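Local coordinates for binding domain (Hc) of Paraclostridial Mosquitocidal Protein 1 (Paraclostridium bifermentans, PDB 6HOX), which binds to host cells as the receptor-binding domain of a clostridial neurotoxin that targets Anopheles mosquitoes, directing the toxin to nerve cells, at residues 46-52 with 69-75; 61-67 with 217-222; 95-99 with 441-445; 166-170 with 181-185. All coordinates share one frame; numbering follows the deposited sequence.

Interaction 1. Residues 46-52 with 69-75; sequences LEVKTGV and ENSSIIV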
# COMPACT_ATOMS: atom_id res chain seq x y z
N LEU A 46 16.25 2.06 22.91
CA LEU A 46 15.07 2.83 22.53
C LEU A 46 14.32 3.24 23.79
O LEU A 46 14.21 2.46 24.73
CB LEU A 46 14.07 1.99 21.72
CG LEU A 46 14.63 0.99 20.72
CD1 LEU A 46 13.51 0.12 20.20
CD2 LEU A 46 15.31 1.70 19.56
N GLU A 47 13.68 4.40 23.72
CA GLU A 47 12.68 4.78 24.69
C GLU A 47 11.35 4.93 23.94
O GLU A 47 11.15 5.87 23.19
CB GLU A 47 13.11 6.05 25.42
CG GLU A 47 12.24 6.36 26.64
CD GLU A 47 12.43 7.76 27.20
OE1 GLU A 47 13.53 8.00 27.75
OE2 GLU A 47 11.51 8.62 27.05
N VAL A 48 10.45 3.97 24.16
CA VAL A 48 9.14 3.96 23.56
C VAL A 48 8.15 4.48 24.61
O VAL A 48 7.94 3.83 25.63
CB VAL A 48 8.74 2.56 23.09
CG1 VAL A 48 7.35 2.57 22.47
CG2 VAL A 48 9.76 1.97 22.14
N LYS A 49 7.54 5.63 24.33
CA LYS A 49 6.63 6.23 25.29
C LYS A 49 5.26 5.56 25.19
O LYS A 49 4.96 4.86 24.22
CB LYS A 49 6.60 7.75 25.08
CG LYS A 49 7.93 8.44 25.35
CD LYS A 49 7.77 9.94 25.52
CE LYS A 49 7.16 10.35 26.84
NZ LYS A 49 8.05 10.00 27.98
N THR A 50 4.43 5.75 26.23
CA THR A 50 3.21 4.95 26.42
C THR A 50 2.12 5.34 25.41
O THR A 50 1.15 4.63 25.29
CB THR A 50 2.65 5.04 27.85
OG1 THR A 50 2.38 6.40 28.17
CG2 THR A 50 3.62 4.47 28.86
N GLY A 51 2.30 6.47 24.72
CA GLY A 51 1.36 6.89 23.67
C GLY A 51 1.55 6.14 22.35
O GLY A 51 0.72 6.26 21.47
N VAL A 52 2.66 5.40 22.21
CA VAL A 52 2.93 4.61 21.00
C VAL A 52 2.04 3.36 21.04
O VAL A 52 1.85 2.78 22.10
CB VAL A 52 4.42 4.23 20.88
CG1 VAL A 52 4.69 3.40 19.63
CG2 VAL A 52 5.34 5.44 20.92
N GLU A 69 1.59 13.91 22.78
CA GLU A 69 2.95 14.12 23.29
C GLU A 69 3.55 12.81 23.79
O GLU A 69 4.74 12.64 23.75
CB GLU A 69 2.96 15.17 24.40
CG GLU A 69 2.72 16.57 23.88
CD GLU A 69 3.79 16.99 22.89
OE1 GLU A 69 4.96 17.09 23.30
OE2 GLU A 69 3.46 17.15 21.70
N ASN A 70 2.71 11.86 24.19
CA ASN A 70 3.19 10.59 24.69
C ASN A 70 3.48 9.59 23.57
O ASN A 70 3.93 8.49 23.85
CB ASN A 70 2.20 10.01 25.69
CG ASN A 70 2.50 10.53 27.08
OD1 ASN A 70 3.67 10.63 27.45
ND2 ASN A 70 1.47 10.89 27.82
N SER A 71 3.21 9.97 22.32
CA SER A 71 3.36 9.07 21.19
C SER A 71 4.67 9.39 20.46
O SER A 71 4.67 10.02 19.41
CB SER A 71 2.15 9.15 20.29
OG SER A 71 2.02 7.97 19.52
N SER A 72 5.78 8.92 21.03
CA SER A 72 7.09 9.14 20.46
C SER A 72 8.03 8.01 20.84
O SER A 72 7.81 7.33 21.86
CB SER A 72 7.65 10.45 20.91
OG SER A 72 7.98 10.38 22.29
N ILE A 73 9.07 7.82 20.00
CA ILE A 73 10.18 6.94 20.23
C ILE A 73 11.46 7.77 20.07
O ILE A 73 11.65 8.48 19.08
CB ILE A 73 10.18 5.74 19.26
CG1 ILE A 73 8.84 5.02 19.24
CG2 ILE A 73 11.31 4.77 19.58
CD1 ILE A 73 8.72 4.01 18.11
N ILE A 74 12.33 7.66 21.08
CA ILE A 74 13.60 8.35 21.14
C ILE A 74 14.72 7.31 21.10
O ILE A 74 14.75 6.36 21.88
CB ILE A 74 13.66 9.20 22.43
CG1 ILE A 74 12.43 10.12 22.51
CG2 ILE A 74 14.99 9.94 22.54
CD1 ILE A 74 12.58 11.35 23.36
N VAL A 75 15.65 7.51 20.17
CA VAL A 75 16.75 6.63 19.97
C VAL A 75 18.02 7.46 20.14
O VAL A 75 18.27 8.37 19.34
CB VAL A 75 16.69 5.98 18.58
CG1 VAL A 75 17.79 4.94 18.40
CG2 VAL A 75 15.31 5.38 18.32

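Interaction 2. Residues 61-67 with 217-222; sequences KTIRLNS and QFIRLD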
# COMPACT_ATOMS: atom_id res chain seq x y z
N LYS A 61 2.64 -7.10 13.03
CA LYS A 61 2.28 -5.88 13.72
C LYS A 61 3.18 -4.71 13.27
O LYS A 61 4.29 -4.89 12.79
CB LYS A 61 2.37 -6.09 15.23
CG LYS A 61 1.49 -7.21 15.77
CD LYS A 61 0.03 -6.82 15.88
CE LYS A 61 -0.80 -7.88 16.59
NZ LYS A 61 -2.26 -7.59 16.52
N THR A 62 2.65 -3.50 13.44
CA THR A 62 3.37 -2.29 13.09
C THR A 62 3.19 -1.25 14.20
O THR A 62 2.23 -1.27 14.94
CB THR A 62 2.91 -1.77 11.72
OG1 THR A 62 3.80 -0.74 11.30
CG2 THR A 62 1.49 -1.26 11.74
N ILE A 63 4.15 -0.33 14.25
CA ILE A 63 4.07 0.83 15.09
C ILE A 63 3.04 1.80 14.52
O ILE A 63 2.96 1.99 13.30
CB ILE A 63 5.46 1.49 15.21
CG1 ILE A 63 6.44 0.58 15.95
CG2 ILE A 63 5.31 2.86 15.84
CD1 ILE A 63 7.90 0.85 15.62
N ARG A 64 2.28 2.41 15.42
CA ARG A 64 1.39 3.50 15.10
C ARG A 64 1.73 4.70 16.01
O ARG A 64 1.75 4.57 17.24
CB ARG A 64 -0.07 3.08 15.28
CG ARG A 64 -1.04 4.24 15.20
CD ARG A 64 -2.51 3.83 15.26
NE ARG A 64 -3.40 4.98 15.40
CZ ARG A 64 -4.68 5.02 15.03
NH1 ARG A 64 -5.22 3.99 14.40
NH2 ARG A 64 -5.41 6.09 15.30
N LEU A 65 2.00 5.85 15.38
CA LEU A 65 2.23 7.12 16.04
C LEU A 65 1.01 8.03 15.86
O LEU A 65 0.59 8.26 14.74
CB LEU A 65 3.45 7.78 15.40
CG LEU A 65 4.79 7.06 15.59
CD1 LEU A 65 5.91 7.82 14.90
CD2 LEU A 65 5.11 6.90 17.07
N ASN A 66 0.50 8.56 16.97
CA ASN A 66 -0.67 9.43 17.05
C ASN A 66 -0.19 10.86 17.32
O ASN A 66 0.97 11.08 17.61
CB ASN A 66 -1.64 8.95 18.14
CG ASN A 66 -2.23 7.60 17.81
OD1 ASN A 66 -2.54 7.32 16.65
ND2 ASN A 66 -2.37 6.74 18.80
N SER A 67 -1.12 11.81 17.25
CA SER A 67 -0.80 13.23 17.41
C SER A 67 -0.93 13.67 18.87
O SER A 67 -1.67 14.60 19.19
CB SER A 67 -1.66 14.07 16.51
OG SER A 67 -1.29 13.88 15.15
N GLN A 217 -4.30 13.23 12.77
CA GLN A 217 -3.27 12.55 11.99
C GLN A 217 -2.62 11.46 12.83
O GLN A 217 -2.39 11.60 14.05
CB GLN A 217 -2.22 13.54 11.48
CG GLN A 217 -1.23 12.95 10.49
CD GLN A 217 -1.85 12.40 9.23
OE1 GLN A 217 -2.72 11.53 9.27
NE2 GLN A 217 -1.35 12.85 8.09
N PHE A 218 -2.33 10.34 12.16
CA PHE A 218 -1.61 9.23 12.73
C PHE A 218 -0.86 8.53 11.60
O PHE A 218 -1.29 8.54 10.45
CB PHE A 218 -2.57 8.27 13.46
CG PHE A 218 -3.52 7.50 12.56
CD1 PHE A 218 -4.69 8.08 12.09
CD2 PHE A 218 -3.25 6.20 12.19
CE1 PHE A 218 -5.56 7.37 11.27
CE2 PHE A 218 -4.12 5.47 11.39
CZ PHE A 218 -5.27 6.07 10.92
N ILE A 219 0.27 7.92 11.93
CA ILE A 219 1.09 7.28 10.93
C ILE A 219 1.41 5.87 11.40
O ILE A 219 1.60 5.64 12.58
CB ILE A 219 2.39 8.09 10.69
CG1 ILE A 219 2.09 9.53 10.29
CG2 ILE A 219 3.29 7.39 9.70
CD1 ILE A 219 1.50 9.68 8.92
N ARG A 220 1.46 4.93 10.46
CA ARG A 220 1.95 3.60 10.74
C ARG A 220 3.30 3.44 10.04
O ARG A 220 3.47 3.84 8.87
CB ARG A 220 0.88 2.57 10.37
CG ARG A 220 -0.30 2.61 11.32
CD ARG A 220 -1.57 1.98 10.79
NE ARG A 220 -2.22 2.80 9.80
CZ ARG A 220 -3.41 2.54 9.26
NH1 ARG A 220 -4.08 1.47 9.66
NH2 ARG A 220 -3.91 3.35 8.34
N LEU A 221 4.27 2.88 10.78
CA LEU A 221 5.68 2.89 10.40
C LEU A 221 6.29 1.53 10.75
O LEU A 221 6.11 1.03 11.87
CB LEU A 221 6.35 4.04 11.16
CG LEU A 221 7.76 4.45 10.75
CD1 LEU A 221 7.77 5.11 9.37
CD2 LEU A 221 8.36 5.38 11.79
N ASP A 222 7.00 0.91 9.79
CA ASP A 222 7.55 -0.41 9.99
C ASP A 222 8.90 -0.56 9.26
O ASP A 222 9.12 -0.00 8.20
CB ASP A 222 6.55 -1.50 9.58
CG ASP A 222 6.90 -2.87 10.14
OD1 ASP A 222 7.53 -2.91 11.23
OD2 ASP A 222 6.58 -3.89 9.48
O HOH W 1 7.40 -4.87 12.91
O HOH W 2 6.80 -1.08 13.22
O HOH W 3 -3.68 11.27 16.40

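Interaction 3. Residues 95-99 with 441-445; sequences IRVPR and DEGWK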
# COMPACT_ATOMS: atom_id res chain seq x y z
N ILE A 95 5.85 2.96 5.29
CA ILE A 95 5.01 3.98 5.85
C ILE A 95 3.59 3.83 5.28
O ILE A 95 3.39 3.51 4.10
CB ILE A 95 5.58 5.39 5.59
CG1 ILE A 95 4.98 6.40 6.58
CG2 ILE A 95 5.39 5.83 4.15
CD1 ILE A 95 5.58 7.79 6.47
N ARG A 96 2.61 4.05 6.15
CA ARG A 96 1.23 4.16 5.75
C ARG A 96 0.68 5.45 6.35
O ARG A 96 0.53 5.56 7.57
CB ARG A 96 0.44 2.93 6.20
CG ARG A 96 -0.94 2.81 5.57
CD ARG A 96 -1.67 1.59 6.07
NE ARG A 96 -3.04 1.49 5.57
CZ ARG A 96 -3.92 0.56 5.96
NH1 ARG A 96 -3.63 -0.24 6.97
NH2 ARG A 96 -5.09 0.46 5.36
N VAL A 97 0.44 6.43 5.48
CA VAL A 97 -0.08 7.73 5.80
C VAL A 97 -1.54 7.81 5.39
O VAL A 97 -1.86 7.48 4.24
CB VAL A 97 0.72 8.82 5.08
CG1 VAL A 97 0.19 10.21 5.39
CG2 VAL A 97 2.21 8.70 5.38
N PRO A 98 -2.46 8.30 6.26
CA PRO A 98 -3.88 8.35 5.93
C PRO A 98 -4.14 9.12 4.62
O PRO A 98 -3.40 10.05 4.29
CB PRO A 98 -4.51 9.06 7.14
CG PRO A 98 -3.58 8.68 8.26
CD PRO A 98 -2.20 8.78 7.63
N ARG A 99 -5.19 8.72 3.91
CA ARG A 99 -5.59 9.36 2.69
C ARG A 99 -5.96 10.82 2.97
O ARG A 99 -6.73 11.13 3.88
CB ARG A 99 -6.80 8.70 2.03
CG ARG A 99 -6.95 9.10 0.57
CD ARG A 99 -8.39 9.24 0.18
NE ARG A 99 -9.01 10.36 0.87
CZ ARG A 99 -10.08 10.25 1.63
NH1 ARG A 99 -10.73 9.10 1.70
NH2 ARG A 99 -10.51 11.30 2.31
N ASP A 441 -10.80 1.04 6.73
CA ASP A 441 -9.66 1.38 7.57
C ASP A 441 -9.83 2.84 8.03
O ASP A 441 -10.26 3.70 7.29
CB ASP A 441 -8.33 1.19 6.83
CG ASP A 441 -7.10 1.54 7.65
OD1 ASP A 441 -6.72 0.72 8.51
OD2 ASP A 441 -6.53 2.63 7.46
N GLU A 442 -9.43 3.10 9.26
CA GLU A 442 -9.52 4.42 9.88
C GLU A 442 -8.79 5.46 9.03
O GLU A 442 -9.13 6.65 9.05
CB GLU A 442 -8.93 4.31 11.29
CG GLU A 442 -9.00 5.59 12.08
CD GLU A 442 -8.33 5.53 13.44
OE1 GLU A 442 -8.02 4.41 13.91
OE2 GLU A 442 -8.10 6.60 14.01
N GLY A 443 -7.77 5.05 8.28
CA GLY A 443 -6.95 5.98 7.49
C GLY A 443 -7.56 6.34 6.13
O GLY A 443 -6.93 7.03 5.35
N TRP A 444 -8.75 5.84 5.84
CA TRP A 444 -9.49 6.23 4.65
C TRP A 444 -10.95 6.48 5.03
O TRP A 444 -11.70 5.54 5.28
CB TRP A 444 -9.36 5.15 3.57
CG TRP A 444 -10.08 5.51 2.31
CD1 TRP A 444 -11.43 5.61 2.14
CD2 TRP A 444 -9.49 5.82 1.04
NE1 TRP A 444 -11.72 5.98 0.86
CE2 TRP A 444 -10.55 6.11 0.16
CE3 TRP A 444 -8.18 5.89 0.56
CZ2 TRP A 444 -10.34 6.42 -1.18
CZ3 TRP A 444 -7.97 6.21 -0.76
CH2 TRP A 444 -9.03 6.46 -1.63
N LYS A 445 -11.30 7.77 5.10
CA LYS A 445 -12.61 8.23 5.52
C LYS A 445 -13.32 8.79 4.30
O LYS A 445 -12.70 9.48 3.47
CB LYS A 445 -12.51 9.36 6.55
CG LYS A 445 -11.76 9.02 7.82
CD LYS A 445 -12.51 8.09 8.75
CE LYS A 445 -12.08 8.24 10.20
NZ LYS A 445 -13.11 7.75 11.13
O HOH W 4 -6.20 -1.74 6.59
O HOH W 5 -8.78 9.85 5.17

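Interaction 4. Residues 166-170 with 181-185; sequences WRHIT and LYING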
# COMPACT_ATOMS: atom_id res chain seq x y z
N TRP A 166 0.25 1.28 1.89
CA TRP A 166 1.65 1.02 2.32
C TRP A 166 2.64 1.37 1.21
O TRP A 166 2.55 0.82 0.11
CB TRP A 166 1.82 -0.45 2.75
CG TRP A 166 1.34 -0.73 4.13
CD1 TRP A 166 0.20 -1.38 4.50
CD2 TRP A 166 2.03 -0.40 5.35
NE1 TRP A 166 0.13 -1.48 5.87
CE2 TRP A 166 1.24 -0.89 6.41
CE3 TRP A 166 3.23 0.24 5.65
CZ2 TRP A 166 1.61 -0.73 7.75
CZ3 TRP A 166 3.60 0.40 6.97
CH2 TRP A 166 2.80 -0.08 8.00
N ARG A 167 3.58 2.26 1.51
CA ARG A 167 4.65 2.69 0.60
C ARG A 167 6.01 2.38 1.24
O ARG A 167 6.20 2.59 2.44
CB ARG A 167 4.61 4.20 0.35
CG ARG A 167 3.29 4.75 -0.18
CD ARG A 167 2.86 4.14 -1.50
NE ARG A 167 1.77 4.93 -2.06
CZ ARG A 167 0.86 4.51 -2.93
NH1 ARG A 167 0.88 3.28 -3.43
NH2 ARG A 167 -0.09 5.36 -3.29
N HIS A 168 6.95 1.93 0.41
CA HIS A 168 8.29 1.67 0.88
C HIS A 168 9.16 2.82 0.40
O HIS A 168 9.19 3.10 -0.80
CB HIS A 168 8.85 0.33 0.38
CG HIS A 168 10.16 0.03 1.02
ND1 HIS A 168 11.35 0.30 0.40
CD2 HIS A 168 10.47 -0.45 2.24
CE1 HIS A 168 12.35 -0.02 1.21
NE2 HIS A 168 11.83 -0.45 2.35
N ILE A 169 9.84 3.45 1.35
CA ILE A 169 10.68 4.62 1.06
C ILE A 169 12.13 4.22 1.29
O ILE A 169 12.43 3.58 2.32
CB ILE A 169 10.31 5.82 1.95
CG1 ILE A 169 8.80 6.08 1.94
CG2 ILE A 169 11.10 7.05 1.54
CD1 ILE A 169 8.25 6.39 0.57
N THR A 170 13.00 4.60 0.35
CA THR A 170 14.43 4.44 0.50
C THR A 170 15.10 5.78 0.19
O THR A 170 14.78 6.42 -0.80
CB THR A 170 15.00 3.32 -0.39
OG1 THR A 170 14.27 2.10 -0.26
CG2 THR A 170 16.47 3.03 -0.08
N LEU A 181 16.21 9.49 -3.53
CA LEU A 181 14.98 9.03 -2.91
C LEU A 181 14.21 8.09 -3.85
O LEU A 181 14.05 8.38 -5.04
CB LEU A 181 14.10 10.21 -2.50
CG LEU A 181 12.91 9.80 -1.61
CD1 LEU A 181 12.64 10.84 -0.53
CD2 LEU A 181 11.66 9.59 -2.43
N TYR A 182 13.71 7.00 -3.26
CA TYR A 182 13.00 5.93 -3.95
C TYR A 182 11.64 5.72 -3.27
O TYR A 182 11.55 5.81 -2.05
CB TYR A 182 13.78 4.61 -3.86
CG TYR A 182 15.16 4.59 -4.47
CD1 TYR A 182 16.25 5.07 -3.77
CD2 TYR A 182 15.39 4.03 -5.72
CE1 TYR A 182 17.53 5.05 -4.32
CE2 TYR A 182 16.66 4.00 -6.28
CZ TYR A 182 17.74 4.52 -5.59
OH TYR A 182 19.00 4.50 -6.12
N ILE A 183 10.59 5.44 -4.06
CA ILE A 183 9.32 4.88 -3.56
C ILE A 183 9.11 3.54 -4.27
O ILE A 183 9.23 3.47 -5.51
CB ILE A 183 8.12 5.84 -3.77
CG1 ILE A 183 8.35 7.18 -3.08
CG2 ILE A 183 6.84 5.19 -3.28
CD1 ILE A 183 7.36 8.26 -3.41
N ASN A 184 8.84 2.48 -3.48
CA ASN A 184 8.59 1.13 -3.95
C ASN A 184 9.72 0.70 -4.89
O ASN A 184 9.48 0.12 -5.95
CB ASN A 184 7.19 1.01 -4.57
CG ASN A 184 6.07 1.29 -3.58
OD1 ASN A 184 6.27 1.20 -2.36
ND2 ASN A 184 4.90 1.66 -4.08
N GLY A 185 10.96 1.00 -4.51
CA GLY A 185 12.12 0.54 -5.23
C GLY A 185 12.41 1.33 -6.50
O GLY A 185 13.36 1.00 -7.20
O HOH W 6 2.42 1.15 -2.71
O HOH W 7 11.81 1.94 -1.82

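Interaction 1. Residues 46-52 with 69-75
Asn70 offers its carbonyl oxygen to the type I turn of residues 49-52: Gly51 N donates to Asn70 O over 2.7 Å, reaching it from well above the carbonyl plane. The Asn70 side chain crosses that of Lys49 at about a right angle, with OD1 3.6 Å from Lys49 CE. Ser71 sends OG, swung opposite its own backbone N (chi1 -157°), to Gly51 O in a weak hydrogen bond of 2.9 Å; the same hydroxyl also bonds to Asn66 N. At Ser72 the carbonyl oxygen takes the proton of Lys49 N (3.0 Å), and OG lies 3.3 Å from Lys49 CD, so that the lysine's methylenes pass alongside the hydroxyl. Bends at chi3 and chi4 then bring Lys49 NZ back into a long salt bridge with Glu47. Ile73 lies beside Val48, CG2 to CG2 4.1 Å, and its CG1 meets Val52. Ile74 and Glu47 form an antiparallel hydrogen-bonded pair, with Glu47 N donating to Ile74 O over 2.9 Å. Val75 CG2 ends the contact 3.9 Å from Leu46 CD2, the two side chains pointing the same way. Strand 46-48 thereby forms one edge of a small three-stranded sheet with 73-75 and 205-207. The chemistry changes along the contact: apolar on the sheet face of Leu46, Val48, Ile73 and Val75, partly packed on Phe27 and Ile63, and polar at the turn, held chiefly by backbone groups.

Interaction 2. Residues 61-67 with 217-222
The short strands 61-66 and 218-222 run antiparallel, their axes at 155°, and Leu65 and Ile219 form a hydrogen-bonded pair, with Leu65 N to Ile219 O and Ile219 N to Leu65 O both 2.8 Å. Nearer Thr62 the strands separate: the bond from Ile63 N to Leu221 O is weak at 3.4 Å, and a water accepts from Ile63 N while donating to Leu221 O and Asp222 OD1. The extended side chain of Arg64 lays its guanidinium flat on one face of Phe218, the planes 14° apart and CZ 3.7 Å from the ring centroid, a cation-pi stack. Asn66 OD1 fixes the rotation of this guanidinium, accepting from Arg64 NE in plane on a lone pair at 2.8 Å. Phe218 CE2 in turn lies over a face of the Arg220 guanidinium. The two positive groups find counter-charges in Glu442 and Asp441 respectively. Ser67 OG closes the far end with a 2.8 Å bond to Gln217 O. In the concanavalin-like beta-sandwich, strand 61-66 is flanked by 53-56 and strand 218-227 by 89-96, whose Phe93 and Ile95 pack on Leu221.

Interaction 3. Residues 95-99 with 441-445
Asp441 OD2 is a crowded acceptor facing Arg96: Gly443 N donates to it over 2.8 Å, closing an Asx turn within the type I turn 441-444, and Asn164 and Arg220 also hold it. This turn belongs to the C-terminal, trefoil-like half of the binding domain, and here it docks on the end of strand 89-96 in the N-terminal beta-sandwich. Arg96 adds charge without pointing an N-H at the oxygen. Its extended chain brings the guanidinium face to face with the carboxylate, planes 17° apart; in this salt bridge Arg96 NH2 lies 3.3 Å from Asp441 OD2, the oxygen well out of the guanidinium plane. A water at the edge of this group accepts from Arg96 NH2 and donates to Asp441 OD1, while NE is taken by Asn164 O. So many donors round one carboxylate would be expected to favour its charged form.

The backbones join where Arg99 N donates to Gly443 O over 2.8 Å, nearly along the C=O axis, and Pro98 CB packs on the same glycine. Beyond this point Arg99 bends at chi2 and chi3 (67°) and passes over Trp444. Its CD sits 3.2 Å from the centroid of the six-membered ring, a CH-pi contact, and its guanidinium stands almost perpendicular to the indole above the five-membered ring, CZ 4.5 Å from that centroid. Trp444 NE1 bonds to Glu446. With its guanidinium so placed, Arg99 NH1 donates to Lys445 O over 2.7 Å, and NH2 reaches the same oxygen more weakly.

Interaction 4. Residues 166-170 with 181-185
His168 and Asn184 are joined by two hydrogen bonds of different origin. Asn184 N donates to His168 O over 2.8 Å, whereas His168 N finds a side-chain acceptor, Asn184 OD1, at 2.9 Å and almost straight (173° at the hydrogen). The asparagine amide thus stands in for a backbone carbonyl just where strand 178-183 ends; with CG beside its own backbone N (chi1 -62°), Asn184 turns OD1 back toward the partner strand. Further along, Thr170 and Tyr182 form a regular hydrogen-bonded pair, with Tyr182 N to Thr170 O at 2.7 Å and Thr170 N to Tyr182 O at 3.1 Å.

Two waters extend the polar network. One donates to Trp166 O and accepts from Arg167 NH1 and Asn184 ND2, lying in the plane of the guanidinium, which also bonds to carbonyls of Phe156, Ile157 and Tyr160. The other links His168 ND1, Thr170 OG1 and Gly185 N.

Apolar contact is divided between the sheet faces. Ile169 and Ile183 lie side by side, CD1 of the first 3.7 Å from CG1 of the second, on the face where Ile169 also meets Phe93. On the other face Thr170 CB packs 3.9 Å from Tyr182 CB, and Val236 of helix 233-241 touches both residues. The Tyr182 ring turns its edge to Thr170 O.

Asn184 and Gly185 both have positive phi, consistent with the central pair of a type I' turn into strand 186-192, so the contact joins one antiparallel hairpin to the start of the next in the jelly-roll-like sandwich.

Interactions 2, 3 and 4 are buried and reach one sheet, in which strands 61-66, 218-227, 89-96, 167-174 and 178-183 lie successively side by side; interaction 1 lies nearer the surface, its centre about 25 Å from the centre of the chain, on a separate small sheet. Interactions 1 and 2 nevertheless touch, through Ser71 with Asn66 and Val52 with Ile63. Interactions 1, 2 and 4 are strand pairings within the N-terminal region, whereas interaction 3 alone brings in the C-terminal one, through an ion pair, backbone hydrogen bonds and an arginine lying over a tryptophan face. Its acidic turn extends to interaction 2, whose arginines pair with it. Interaction 4 adjoins interaction 3 through Arg167 and Ile95.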